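Local coordinates for putative translational inhibitor protein (Yersinia pestis, PDB 5V4D) that is of unknown function but belongs to the Rid (YjgF-like) family and is probably an enamine/imine deaminase, as some relatives are, at residues G33-N38 with K116-E121; T78-N83 with S107-S112; D72-T77 with I122-G127. All coordinates share one frame; numbering follows the deposited sequence.

Contact 1: residues G33-N38 with K116-E121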
ATOM      1  N   GLY A  33       4.603  -6.550   5.903  1.00 13.97           N
ATOM      2  CA  GLY A  33       5.806  -6.510   5.095  1.00 15.17           C
ATOM      3  C   GLY A  33       6.934  -7.313   5.718  1.00 14.46           C
ATOM      4  O   GLY A  33       7.218  -7.179   6.926  1.00 18.00           O
ATOM      5  N   GLN A  34       7.563  -8.178   4.915  1.00 13.31           N
ATOM      6  CA  GLN A  34       8.672  -9.010   5.351  1.00 12.83           C
ATOM      7  C   GLN A  34       9.978  -8.343   4.986  1.00 14.80           C
ATOM      8  O   GLN A  34      10.159  -7.913   3.835  1.00 14.75           O
ATOM      9  CB  GLN A  34       8.637 -10.399   4.716  1.00 15.56           C
ATOM     10  CG  GLN A  34       7.643 -11.320   5.436  1.00 16.36           C
ATOM     11  CD  GLN A  34       8.066 -11.549   6.874  1.00 16.71           C
ATOM     12  OE1 GLN A  34       9.268 -11.573   7.206  1.00 21.13           O
ATOM     13  NE2 GLN A  34       7.094 -11.657   7.746  1.00 20.47           N
ATOM     14  N   ILE A  35      10.884  -8.292   5.965  1.00 14.50           N
ATOM     15  CA  ILE A  35      12.249  -7.833   5.732  1.00 14.39           C
ATOM     16  C   ILE A  35      13.196  -9.030   5.839  1.00 13.38           C
ATOM     17  O   ILE A  35      12.796 -10.126   6.266  1.00 16.01           O
ATOM     18  CB  ILE A  35      12.648  -6.684   6.686  1.00 18.45           C
ATOM     19  CG1 ILE A  35      12.384  -7.041   8.131  1.00 15.46           C
ATOM     20  CG2 ILE A  35      11.952  -5.371   6.309  1.00 19.14           C
ATOM     21  CD1 ILE A  35      13.204  -6.094   9.114  1.00 19.02           C
ATOM     22  N   PRO A  36      14.461  -8.875   5.430  1.00 12.99           N
ATOM     23  CA  PRO A  36      15.371 -10.020   5.264  1.00 13.96           C
ATOM     24  C   PRO A  36      16.027 -10.441   6.575  1.00 14.39           C
ATOM     25  O   PRO A  36      17.253 -10.580   6.656  1.00 15.42           O
ATOM     26  CB  PRO A  36      16.429  -9.502   4.282  1.00 13.92           C
ATOM     27  CG  PRO A  36      15.978  -8.188   3.833  1.00 20.14           C
ATOM     28  CD  PRO A  36      14.983  -7.661   4.767  1.00 15.59           C
ATOM     29  N   ILE A  37      15.188 -10.711   7.589  1.00 13.04           N
ATOM     30  CA  ILE A  37      15.638 -11.252   8.865  1.00 14.16           C
ATOM     31  C   ILE A  37      15.669 -12.769   8.759  1.00 13.68           C
ATOM     32  O   ILE A  37      14.711 -13.384   8.267  1.00 15.82           O
ATOM     33  CB  ILE A  37      14.712 -10.814  10.015  1.00 15.15           C
ATOM     34  CG1 ILE A  37      14.796  -9.314  10.246  1.00 19.77           C
ATOM     35  CG2 ILE A  37      15.055 -11.619  11.325  1.00 16.87           C
ATOM     36  CD1 ILE A  37      16.135  -8.885  10.685  1.00 24.00           C
ATOM     37  N   ASN A  38      16.772 -13.372   9.202  1.00 15.23           N
ATOM     38  CA  ASN A  38      16.818 -14.841   9.361  1.00 14.81           C
ATOM     39  C   ASN A  38      15.990 -15.210  10.586  1.00 16.73           C
ATOM     40  O   ASN A  38      16.377 -14.850  11.709  1.00 17.98           O
ATOM     41  CB  ASN A  38      18.287 -15.278   9.504  1.00 15.10           C
ATOM     42  CG  ASN A  38      18.457 -16.767   9.832  1.00 16.78           C
ATOM     43  OD1 ASN A  38      17.472 -17.472  10.080  1.00 17.56           O
ATOM     44  ND2 ASN A  38      19.710 -17.244   9.833  1.00 16.52           N
ATOM     45  N   LYS A 116      15.673  -1.928  10.178  1.00 18.78           N
ATOM     46  CA  LYS A 116      16.951  -2.633  10.357  1.00 21.98           C
ATOM     47  C   LYS A 116      17.945  -2.393   9.238  1.00 22.48           C
ATOM     48  O   LYS A 116      18.983  -3.081   9.157  1.00 23.06           O
ATOM     49  CB  LYS A 116      16.724  -4.151  10.544  1.00 23.67           C
ATOM     50  CG  LYS A 116      15.813  -4.455  11.712  1.00 28.91           C
ATOM     51  CD  LYS A 116      16.048  -5.847  12.228  1.00 38.41           C
ATOM     52  CE  LYS A 116      15.698  -5.968  13.697  1.00 48.98           C
ATOM     53  NZ  LYS A 116      16.902  -5.741  14.542  1.00 48.55           N
ATOM     54  N   GLY A 117      17.728  -1.371   8.410  1.00 16.05           N
ATOM     55  CA  GLY A 117      18.645  -1.082   7.334  1.00 15.87           C
ATOM     56  C   GLY A 117      18.504  -2.022   6.176  1.00 15.03           C
ATOM     57  O   GLY A 117      19.426  -2.108   5.359  1.00 19.26           O
ATOM     58  N   ALA A 118      17.370  -2.706   6.080  1.00 13.66           N
ATOM     59  CA  ALA A 118      17.125  -3.642   4.968  1.00 14.39           C
ATOM     60  C   ALA A 118      17.172  -2.941   3.606  1.00 16.18           C
ATOM     61  O   ALA A 118      16.867  -1.746   3.470  1.00 16.19           O
ATOM     62  CB  ALA A 118      15.760  -4.302   5.119  1.00 14.45           C
ATOM     63  N   LEU A 119      17.510  -3.708   2.571  1.00 14.16           N
ATOM     64  CA  LEU A 119      17.487  -3.186   1.195  1.00 12.64           C
ATOM     65  C   LEU A 119      16.137  -3.351   0.512  1.00 14.27           C
ATOM     66  O   LEU A 119      15.884  -2.739  -0.560  1.00 15.08           O
ATOM     67  CB  LEU A 119      18.522  -3.912   0.318  1.00 14.26           C
ATOM     68  CG  LEU A 119      19.977  -3.795   0.806  1.00 15.84           C
ATOM     69  CD1 LEU A 119      20.875  -4.718  -0.050  1.00 15.96           C
ATOM     70  CD2 LEU A 119      20.476  -2.345   0.737  1.00 18.14           C
ATOM     71  N   VAL A 120      15.308  -4.248   1.032  1.00 14.91           N
ATOM     72  CA  VAL A 120      14.061  -4.586   0.368  1.00 13.36           C
ATOM     73  C   VAL A 120      13.092  -5.055   1.440  1.00 13.86           C
ATOM     74  O   VAL A 120      13.492  -5.711   2.409  1.00 16.02           O
ATOM     75  CB  VAL A 120      14.289  -5.640  -0.747  1.00 19.08           C
ATOM     76  CG1 VAL A 120      14.974  -6.947  -0.227  1.00 17.86           C
ATOM     77  CG2 VAL A 120      12.975  -5.964  -1.486  1.00 17.44           C
ATOM     78  N   GLU A 121      11.800  -4.756   1.232  1.00 14.58           N
ATOM     79  CA  GLU A 121      10.691  -5.226   2.061  1.00 13.06           C
ATOM     80  C   GLU A 121       9.549  -5.571   1.131  1.00 16.17           C
ATOM     81  O   GLU A 121       9.245  -4.779   0.236  1.00 17.74           O
ATOM     82  CB  GLU A 121      10.255  -4.151   3.077  1.00 14.59           C
ATOM     83  CG  GLU A 121       9.152  -4.651   4.015  1.00 16.93           C
ATOM     84  CD  GLU A 121       8.700  -3.597   5.010  1.00 30.80           C
ATOM     85  OE1 GLU A 121       7.510  -3.553   5.399  1.00 26.47           O
ATOM     86  OE2 GLU A 121       9.524  -2.715   5.329  1.00 25.09           O
TER

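Contact 2: residues T78-N83 with S107-S112. With ACY (acetic acid), chain G.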
ATOM      1  N   THR A  78       3.520  -5.435  -2.852  1.00 13.82           N
ATOM      2  CA  THR A  78       4.251  -4.176  -3.014  1.00 13.16           C
ATOM      3  C   THR A  78       5.701  -4.436  -2.656  1.00 14.46           C
ATOM      4  O   THR A  78       5.990  -5.047  -1.618  1.00 14.73           O
ATOM      5  CB  THR A  78       3.677  -3.068  -2.112  1.00 16.88           C
ATOM      6  OG1 THR A  78       2.307  -2.880  -2.462  1.00 18.39           O
ATOM      7  CG2 THR A  78       4.423  -1.755  -2.266  1.00 19.23           C
ATOM      8  N   ILE A  79       6.598  -4.009  -3.524  1.00 13.51           N
ATOM      9  CA  ILE A  79       8.028  -4.078  -3.262  1.00 15.73           C
ATOM     10  C   ILE A  79       8.517  -2.683  -2.884  1.00 13.44           C
ATOM     11  O   ILE A  79       8.454  -1.755  -3.704  1.00 13.97           O
ATOM     12  CB  ILE A  79       8.773  -4.606  -4.496  1.00 13.24           C
ATOM     13  CG1 ILE A  79       8.290  -6.020  -4.827  1.00 16.09           C
ATOM     14  CG2 ILE A  79      10.322  -4.595  -4.255  1.00 15.88           C
ATOM     15  CD1 ILE A  79       8.942  -6.589  -6.123  1.00 16.80           C
ATOM     16  N   PHE A  80       9.078  -2.576  -1.680  1.00 12.85           N
ATOM     17  CA  PHE A  80       9.744  -1.354  -1.198  1.00 12.50           C
ATOM     18  C   PHE A  80      11.234  -1.633  -1.275  1.00 12.65           C
ATOM     19  O   PHE A  80      11.727  -2.584  -0.654  1.00 14.89           O
ATOM     20  CB  PHE A  80       9.327  -1.020   0.240  1.00 16.16           C
ATOM     21  CG  PHE A  80       7.828  -0.858   0.446  1.00 16.17           C
ATOM     22  CD1 PHE A  80       7.157   0.285   0.050  1.00 16.98           C
ATOM     23  CD2 PHE A  80       7.131  -1.826   1.115  1.00 16.54           C
ATOM     24  CE1 PHE A  80       5.773   0.438   0.326  1.00 16.32           C
ATOM     25  CE2 PHE A  80       5.752  -1.657   1.366  1.00 17.59           C
ATOM     26  CZ  PHE A  80       5.114  -0.561   0.978  1.00 16.07           C
ATOM     27  N   ILE A  81      11.957  -0.865  -2.097  0.50 14.92           N
ATOM     28  CA  ILE A  81      13.394  -1.072  -2.210  0.50 12.79           C
ATOM     29  C   ILE A  81      14.104   0.248  -1.969  0.50 13.27           C
ATOM     30  O   ILE A  81      13.593   1.318  -2.298  0.50 14.32           O
ATOM     31  CB  ILE A  81      13.824  -1.675  -3.568  0.50 16.94           C
ATOM     32  CG1 ILE A  81      13.153  -0.988  -4.754  0.50 12.77           C
ATOM     33  CG2 ILE A  81      13.560  -3.162  -3.580  0.50 15.10           C
ATOM     34  CD1 ILE A  81      13.785  -1.393  -6.074  0.50 12.57           C
ATOM     35  N   THR A  82      15.305   0.162  -1.404  1.00 13.22           N
ATOM     36  CA  THR A  82      16.035   1.395  -1.108  1.00 14.31           C
ATOM     37  C   THR A  82      16.795   1.941  -2.317  1.00 14.89           C
ATOM     38  O   THR A  82      17.257   3.086  -2.270  1.00 15.97           O
ATOM     39  CB  THR A  82      17.012   1.215   0.062  1.00 16.64           C
ATOM     40  OG1 THR A  82      18.000   0.200  -0.229  1.00 17.44           O
ATOM     41  CG2 THR A  82      16.275   0.897   1.372  1.00 18.21           C
ATOM     42  N   ASN A  83      16.905   1.170  -3.400  1.00 14.63           N
ATOM     43  CA  ASN A  83      17.653   1.606  -4.581  1.00 13.49           C
ATOM     44  C   ASN A  83      16.927   1.005  -5.774  1.00 14.23           C
ATOM     45  O   ASN A  83      16.917  -0.223  -5.939  1.00 16.13           O
ATOM     46  CB  ASN A  83      19.097   1.128  -4.519  1.00 17.52           C
ATOM     47  CG  ASN A  83      19.924   1.589  -5.720  1.00 22.56           C
ATOM     48  OD1 ASN A  83      19.419   2.069  -6.714  1.00 18.43           O
ATOM     49  ND2 ASN A  83      21.237   1.429  -5.605  1.00 31.08           N
ATOM     50  N   SER A 107       3.135  -3.336  -7.154  1.00 15.14           N
ATOM     51  CA  SER A 107       3.755  -2.016  -7.288  1.00 14.07           C
ATOM     52  C   SER A 107       5.161  -2.081  -6.716  1.00 14.89           C
ATOM     53  O   SER A 107       5.393  -2.782  -5.734  1.00 15.51           O
ATOM     54  CB  SER A 107       2.951  -0.948  -6.544  1.00 19.63           C
ATOM     55  OG  SER A 107       1.638  -0.849  -7.137  1.00 20.77           O
ATOM     56  N   THR A 108       6.065  -1.258  -7.264  1.00 15.35           N
ATOM     57  CA  THR A 108       7.457  -1.172  -6.831  1.00 14.51           C
ATOM     58  C   THR A 108       7.777   0.299  -6.676  1.00 16.45           C
ATOM     59  O   THR A 108       7.532   1.083  -7.602  1.00 18.60           O
ATOM     60  CB  THR A 108       8.424  -1.782  -7.862  1.00 15.52           C
ATOM     61  OG1 THR A 108       8.093  -3.159  -8.062  1.00 20.30           O
ATOM     62  CG2 THR A 108       9.911  -1.647  -7.343  1.00 17.81           C
ATOM     63  N   VAL A 109       8.332   0.677  -5.528  1.00 13.59           N
ATOM     64  CA  VAL A 109       8.730   2.070  -5.297  1.00 12.70           C
ATOM     65  C   VAL A 109      10.061   2.102  -4.564  1.00 14.45           C
ATOM     66  O   VAL A 109      10.388   1.185  -3.808  1.00 15.44           O
ATOM     67  CB  VAL A 109       7.670   2.864  -4.474  1.00 16.06           C
ATOM     68  CG1 VAL A 109       6.327   2.946  -5.256  1.00 16.16           C
ATOM     69  CG2 VAL A 109       7.439   2.283  -3.086  1.00 18.97           C
ATOM     70  N   GLU A 110      10.838   3.172  -4.778  1.00 13.79           N
ATOM     71  CA  GLU A 110      12.065   3.372  -4.014  1.00 12.44           C
ATOM     72  C   GLU A 110      11.770   4.153  -2.737  1.00 15.22           C
ATOM     73  O   GLU A 110      11.319   5.298  -2.789  1.00 17.70           O
ATOM     74  CB  GLU A 110      13.117   4.105  -4.842  1.00 14.27           C
ATOM     75  CG  GLU A 110      14.486   4.114  -4.119  1.00 15.70           C
ATOM     76  CD  GLU A 110      15.472   5.004  -4.848  1.00 19.15           C
ATOM     77  OE1 GLU A 110      16.185   4.535  -5.758  1.00 18.68           O
ATOM     78  OE2 GLU A 110      15.508   6.219  -4.530  1.00 22.15           O
ATOM     79  N   VAL A 111      12.034   3.542  -1.611  1.00 14.55           N
ATOM     80  CA  VAL A 111      11.891   4.187  -0.306  1.00 14.83           C
ATOM     81  C   VAL A 111      13.255   4.686   0.161  1.00 18.82           C
ATOM     82  O   VAL A 111      14.316   4.295  -0.356  1.00 16.41           O
ATOM     83  CB  VAL A 111      11.299   3.220   0.729  1.00 16.41           C
ATOM     84  CG1 VAL A 111       9.903   2.772   0.268  1.00 21.48           C
ATOM     85  CG2 VAL A 111      12.193   1.999   0.915  1.00 19.68           C
ATOM     86  N   SER A 112      13.252   5.578   1.150  0.57 14.70           N
ATOM     87  CA  SER A 112      14.570   6.053   1.547  0.57 12.14           C
ATOM     88  C   SER A 112      15.227   5.116   2.558  0.57 12.29           C
ATOM     89  O   SER A 112      16.456   4.930   2.515  0.57 18.17           O
ATOM     90  CB  SER A 112      14.514   7.511   2.048  0.57 23.51           C
ATOM     91  OG  SER A 112      13.474   7.773   2.960  0.57 22.29           O
TER
HETATM   92  C   ACY G 201       5.588  -2.585 -10.497  1.00 37.31           C
HETATM   93  O   ACY G 201       5.886  -1.360 -10.404  1.00 37.80           O
HETATM   94  OXT ACY G 201       6.134  -3.539  -9.868  1.00 26.73           O
HETATM   95  CH3 ACY G 201       4.448  -2.946 -11.422  1.00 26.76           C
HETATM   96  O   HOH W   1      17.439   4.897  -0.124  1.00 29.86           O

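Contact 3: residues D72-T77 with I122-G127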
ATOM      1  N   ASP A  72       0.671 -19.509  -4.809  0.54 17.76           N
ATOM      2  CA  ASP A  72      -0.240 -19.459  -5.948  0.54 16.58           C
ATOM      3  C   ASP A  72      -1.449 -18.564  -5.694  0.54 16.80           C
ATOM      4  O   ASP A  72      -2.049 -18.067  -6.656  0.54 18.42           O
ATOM      5  CB  ASP A  72      -0.712 -20.873  -6.306  0.54 19.97           C
ATOM      6  CG  ASP A  72      -1.542 -20.908  -7.582  0.54 30.83           C
ATOM      7  OD1 ASP A  72      -2.758 -21.229  -7.513  0.54 37.07           O
ATOM      8  OD2 ASP A  72      -0.976 -20.594  -8.647  0.54 25.55           O
ATOM      9  N   LYS A  73      -1.803 -18.338  -4.426  1.00 16.76           N
ATOM     10  CA  LYS A  73      -2.974 -17.552  -4.046  1.00 17.94           C
ATOM     11  C   LYS A  73      -2.675 -16.074  -3.799  1.00 15.47           C
ATOM     12  O   LYS A  73      -3.614 -15.318  -3.497  1.00 17.33           O
ATOM     13  CB  LYS A  73      -3.613 -18.117  -2.770  1.00 19.18           C
ATOM     14  CG  LYS A  73      -4.098 -19.556  -2.909  1.00 26.32           C
ATOM     15  CD  LYS A  73      -4.995 -19.691  -4.095  1.00 32.85           C
ATOM     16  CE  LYS A  73      -5.504 -21.127  -4.192  1.00 49.49           C
ATOM     17  NZ  LYS A  73      -6.290 -21.488  -2.969  1.00 57.13           N
ATOM     18  N   ILE A  74      -1.425 -15.627  -3.954  1.00 15.19           N
ATOM     19  CA  ILE A  74      -1.109 -14.216  -3.740  1.00 15.70           C
ATOM     20  C   ILE A  74      -1.729 -13.405  -4.860  1.00 16.18           C
ATOM     21  O   ILE A  74      -1.596 -13.742  -6.040  1.00 17.53           O
ATOM     22  CB  ILE A  74       0.407 -13.999  -3.632  1.00 14.89           C
ATOM     23  CG1 ILE A  74       0.878 -14.622  -2.304  1.00 16.13           C
ATOM     24  CG2 ILE A  74       0.750 -12.460  -3.647  1.00 13.08           C
ATOM     25  CD1 ILE A  74       2.439 -14.603  -2.122  1.00 15.80           C
ATOM     26  N   VAL A  75      -2.438 -12.349  -4.474  1.00 15.28           N
ATOM     27  CA  VAL A  75      -3.193 -11.516  -5.384  1.00 16.43           C
ATOM     28  C   VAL A  75      -2.421 -10.259  -5.760  1.00 15.21           C
ATOM     29  O   VAL A  75      -2.452  -9.825  -6.911  1.00 16.17           O
ATOM     30  CB  VAL A  75      -4.539 -11.185  -4.694  1.00 21.12           C
ATOM     31  CG1 VAL A  75      -5.219 -10.076  -5.342  1.00 26.91           C
ATOM     32  CG2 VAL A  75      -5.449 -12.439  -4.722  1.00 17.56           C
ATOM     33  N   LYS A  76      -1.718  -9.660  -4.801  1.00 16.25           N
ATOM     34  CA  LYS A  76      -1.115  -8.343  -4.972  1.00 14.54           C
ATOM     35  C   LYS A  76       0.052  -8.228  -4.002  1.00 17.31           C
ATOM     36  O   LYS A  76      -0.053  -8.705  -2.868  1.00 16.13           O
ATOM     37  CB  LYS A  76      -2.164  -7.246  -4.693  1.00 17.28           C
ATOM     38  CG  LYS A  76      -1.617  -5.795  -4.512  1.00 16.52           C
ATOM     39  CD  LYS A  76      -1.050  -5.274  -5.836  1.00 17.78           C
ATOM     40  CE  LYS A  76      -0.773  -3.715  -5.811  1.00 17.52           C
ATOM     41  NZ  LYS A  76       0.128  -3.412  -4.659  1.00 17.92           N
ATOM     42  N   THR A  77       1.168  -7.653  -4.465  1.00 14.77           N
ATOM     43  CA  THR A  77       2.328  -7.401  -3.626  1.00 14.18           C
ATOM     44  C   THR A  77       2.770  -5.955  -3.821  1.00 12.95           C
ATOM     45  O   THR A  77       2.438  -5.321  -4.834  1.00 14.23           O
ATOM     46  CB  THR A  77       3.527  -8.321  -3.946  1.00 13.32           C
ATOM     47  OG1 THR A  77       4.085  -7.939  -5.221  1.00 15.67           O
ATOM     48  CG2 THR A  77       3.111  -9.774  -4.028  1.00 13.89           C
ATOM     49  N   ILE A 122       8.948  -6.754   1.281  1.00 12.87           N
ATOM     50  CA  ILE A 122       7.863  -7.123   0.367  1.00 14.45           C
ATOM     51  C   ILE A 122       6.626  -7.439   1.188  1.00 13.87           C
ATOM     52  O   ILE A 122       6.671  -8.267   2.111  1.00 15.41           O
ATOM     53  CB  ILE A 122       8.244  -8.309  -0.531  1.00 12.22           C
ATOM     54  CG1 ILE A 122       9.434  -7.883  -1.397  1.00 12.87           C
ATOM     55  CG2 ILE A 122       7.066  -8.695  -1.459  1.00 16.51           C
ATOM     56  CD1 ILE A 122       9.888  -9.017  -2.345  1.00 14.60           C
ATOM     57  N   GLU A 123       5.512  -6.799   0.816  1.00 15.05           N
ATOM     58  CA  GLU A 123       4.211  -6.971   1.444  1.00 14.43           C
ATOM     59  C   GLU A 123       3.291  -7.695   0.475  1.00 15.88           C
ATOM     60  O   GLU A 123       3.291  -7.386  -0.721  1.00 16.72           O
ATOM     61  CB  GLU A 123       3.670  -5.578   1.773  1.00 18.72           C
ATOM     62  CG  GLU A 123       2.299  -5.488   2.283  1.00 28.49           C
ATOM     63  CD  GLU A 123       1.943  -3.992   2.399  1.00 28.15           C
ATOM     64  OE1 GLU A 123       2.363  -3.404   3.376  1.00 25.57           O
ATOM     65  OE2 GLU A 123       1.351  -3.409   1.466  1.00 37.96           O
ATOM     66  N   VAL A 124       2.517  -8.670   0.970  1.00 12.79           N
ATOM     67  CA  VAL A 124       1.617  -9.435   0.120  1.00 14.87           C
ATOM     68  C   VAL A 124       0.229  -9.548   0.729  1.00 13.97           C
ATOM     69  O   VAL A 124       0.037  -9.453   1.954  1.00 15.36           O
ATOM     70  CB  VAL A 124       2.147 -10.862  -0.181  1.00 16.15           C
ATOM     71  CG1 VAL A 124       3.630 -10.841  -0.511  1.00 14.37           C
ATOM     72  CG2 VAL A 124       1.893 -11.833   0.990  1.00 16.64           C
ATOM     73  N   ILE A 125      -0.764  -9.699  -0.143  0.66 13.83           N
ATOM     74  CA  ILE A 125      -2.074 -10.188   0.264  0.66 16.79           C
ATOM     75  C   ILE A 125      -2.373 -11.427  -0.555  0.66 16.74           C
ATOM     76  O   ILE A 125      -1.957 -11.554  -1.712  0.66 15.61           O
ATOM     77  CB  ILE A 125      -3.224  -9.173   0.126  0.66 18.38           C
ATOM     78  CG1 ILE A 125      -3.350  -8.690  -1.316  0.66 17.60           C
ATOM     79  CG2 ILE A 125      -3.051  -8.036   1.142  0.66 20.26           C
ATOM     80  CD1 ILE A 125      -4.731  -8.085  -1.609  0.66 22.09           C
ATOM     81  N   ALA A 126      -3.086 -12.361   0.066  1.00 14.68           N
ATOM     82  CA  ALA A 126      -3.369 -13.634  -0.573  1.00 14.80           C
ATOM     83  C   ALA A 126      -4.814 -14.027  -0.334  1.00 22.40           C
ATOM     84  O   ALA A 126      -5.415 -13.663   0.668  1.00 20.89           O
ATOM     85  CB  ALA A 126      -2.468 -14.759  -0.058  1.00 17.92           C
ATOM     86  N   GLY A 127      -5.317 -14.939  -1.159  0.53 22.33           N
ATOM     87  CA  GLY A 127      -6.493 -15.697  -0.758  0.53 20.49           C
ATOM     88  C   GLY A 127      -6.154 -16.760   0.274  0.53 23.23           C
ATOM     89  O   GLY A 127      -5.071 -17.342   0.268  0.53 18.17           O
TER

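Contact 1: residues G33-N38 with K116-E121
Gly-33 meets the carboxylate of Glu-121, whose OE1 stops 3.4 Å from Gly-33 CA; glycine, with only hydrogens on CA, lets the carboxylate come this near. Glu-121 reaches there because its CG stands anti to the backbone N (chi1 -176°) and the chain stays extended beyond. At Gln-34 the carbonyl O receives a CA-H...O contact from Glu-121 CA at 3.3 Å, while the side chain turns off toward Pro-13 and helix 49-66. Ile-35 lays its CG2 methyl against Glu-121 CG (3.7 Å) and within 4.1 Å of Ala-118 CB; its other branch ends in CD1 on Lys-116 CG. Pro-36, centre of an inverse gamma turn, presses CD onto Ala-118 CB at 3.5 Å, a tight fit that suits a small residue. Pro-36 CD also lies 3.4 Å from Val-120 O, which is buried here and has no partner in the model. Ile-37 then sends CD1 over the aliphatic Lys-116 chain, which crosses it at about a right angle. No hydrogen bond joins the two segments; carbon packing and C-H...O contacts make the interface. Pro-36 rests on Gln-52 and Val-56 of helix 49-66, and Val-120 packs on Ile-79 and Ile-81 of strand 74-81.

Contact 2: residues T78-N83 with S107-S112
Phe-80 and Val-109 lie side by side, pointing the same way from neighbouring strands, with Phe-80 CD1 3.7 Å from Val-109 CG2. Val-111 CG1 comes equally close to CD1 but crosses the phenylalanine at a slant, and the Thr-78 CG2 methyl lies over one face of the ring, offset toward the rim. Bulky apolar groups suit this side, where Phe-80 also packs on Val-109 of the second subunit and Val-109 on Phe-80 of the third.

On the other side, Ile-79 and Thr-108 run alongside each other, and Ile-81 CD1 slants across to Thr-108 CG2 at 4.1 Å. Thr-108 OG1, held beside its backbone N (chi1 -60°), gives a 2.7 Å hydrogen bond to OXT of a bound acetic acid, probably from the crystallisation liquor, which is also hydrogen-bonded to Arg-106. Farther along, Glu-110 reaches toward the turn after strand 74-81, its CG 3.5 Å from Thr-82 O. Its OE1 accepts the backbone N-H of Ile-84, whereas OE2 bonds Ser-112 of the third subunit.

Four backbone bonds carry the pairing, from Ile-79 N to Ser-107 O (2.8 Å) through to Val-111 N to Ile-81 O. A water lies 2.8 Å from both Thr-82 O and Ser-112 O and can donate to either. Parallel strands joined through helix 87-98 make this the beta-alpha-beta crossover of the YjgF-like fold.

Contact 3: residues D72-T77 with I122-G127
Ile-74 and Ala-126 face each other as a non-hydrogen-bonded pair in an antiparallel part of the YjgF-like sheet, and a beta bulge follows, shifting the register by one before Lys-76 pairs with Ile-125. Three backbone hydrogen bonds span the strands. Gly-127 N reaches Lys-73 O at 2.9 Å, Val-75 N meets Ile-125 O, and beyond the bulge Ile-125 N bonds Lys-76 O at 3.0 Å. Lys-76 N, at the bulge, is buried and has no partner in the model.

Apolar packing fills one face. Ile-74 CG1 lies 4.0 Å from the small Ala-126 CB, which lets the backbones draw close, and its CG2 slants across to Val-124 CB; Thr-77 CG2 meets Val-124 CG1 at 3.7 Å. Helix 49-66 covers this side through Ile-60 and Leu-64, where branched aliphatic residues fit. Across the sheet, Ile-125 CG1 packs on Lys-76 CB, and Tyr-30 of the third subunit covers Ile-125 and Val-75.

Charge works between subunits, not across this strand pair: Lys-76 NZ pairs with Glu-123 of the third subunit, and Glu-123 OE1 is held by Ser-107 OG and Lys-76 NZ of the second. The Lys-76 chain, bent at chi2 and chi4, also brings NZ into a 3.0 Å hydrogen bond with Thr-77 O, above that carbonyl's plane.

In the fold
Strand 74-81 serves contacts 2 and 3, strand 120-127 contacts 1 and 3, so all three reach one sheet, contact 1 by a loop packed on it; their centres are 12 to 17 Å apart. Probable hydrogen bonds, each 2.9 Å, join them: Glu-121 N to Phe-80 O between contacts 1 and 2, Gln-34 N to Ile-122 O between 1 and 3, Thr-78 N to Glu-123 O between 2 and 3. Along the chain, contact 2 is nested within the loops closed by the other two. Glu-121 packs on Thr-108 of the second subunit. Rid enzymes generally place their active sites between subunits; an acetic acid, probably from the crystallisation liquor, about 5 Å from the Glu-121 side chain is consistent with such a pocket.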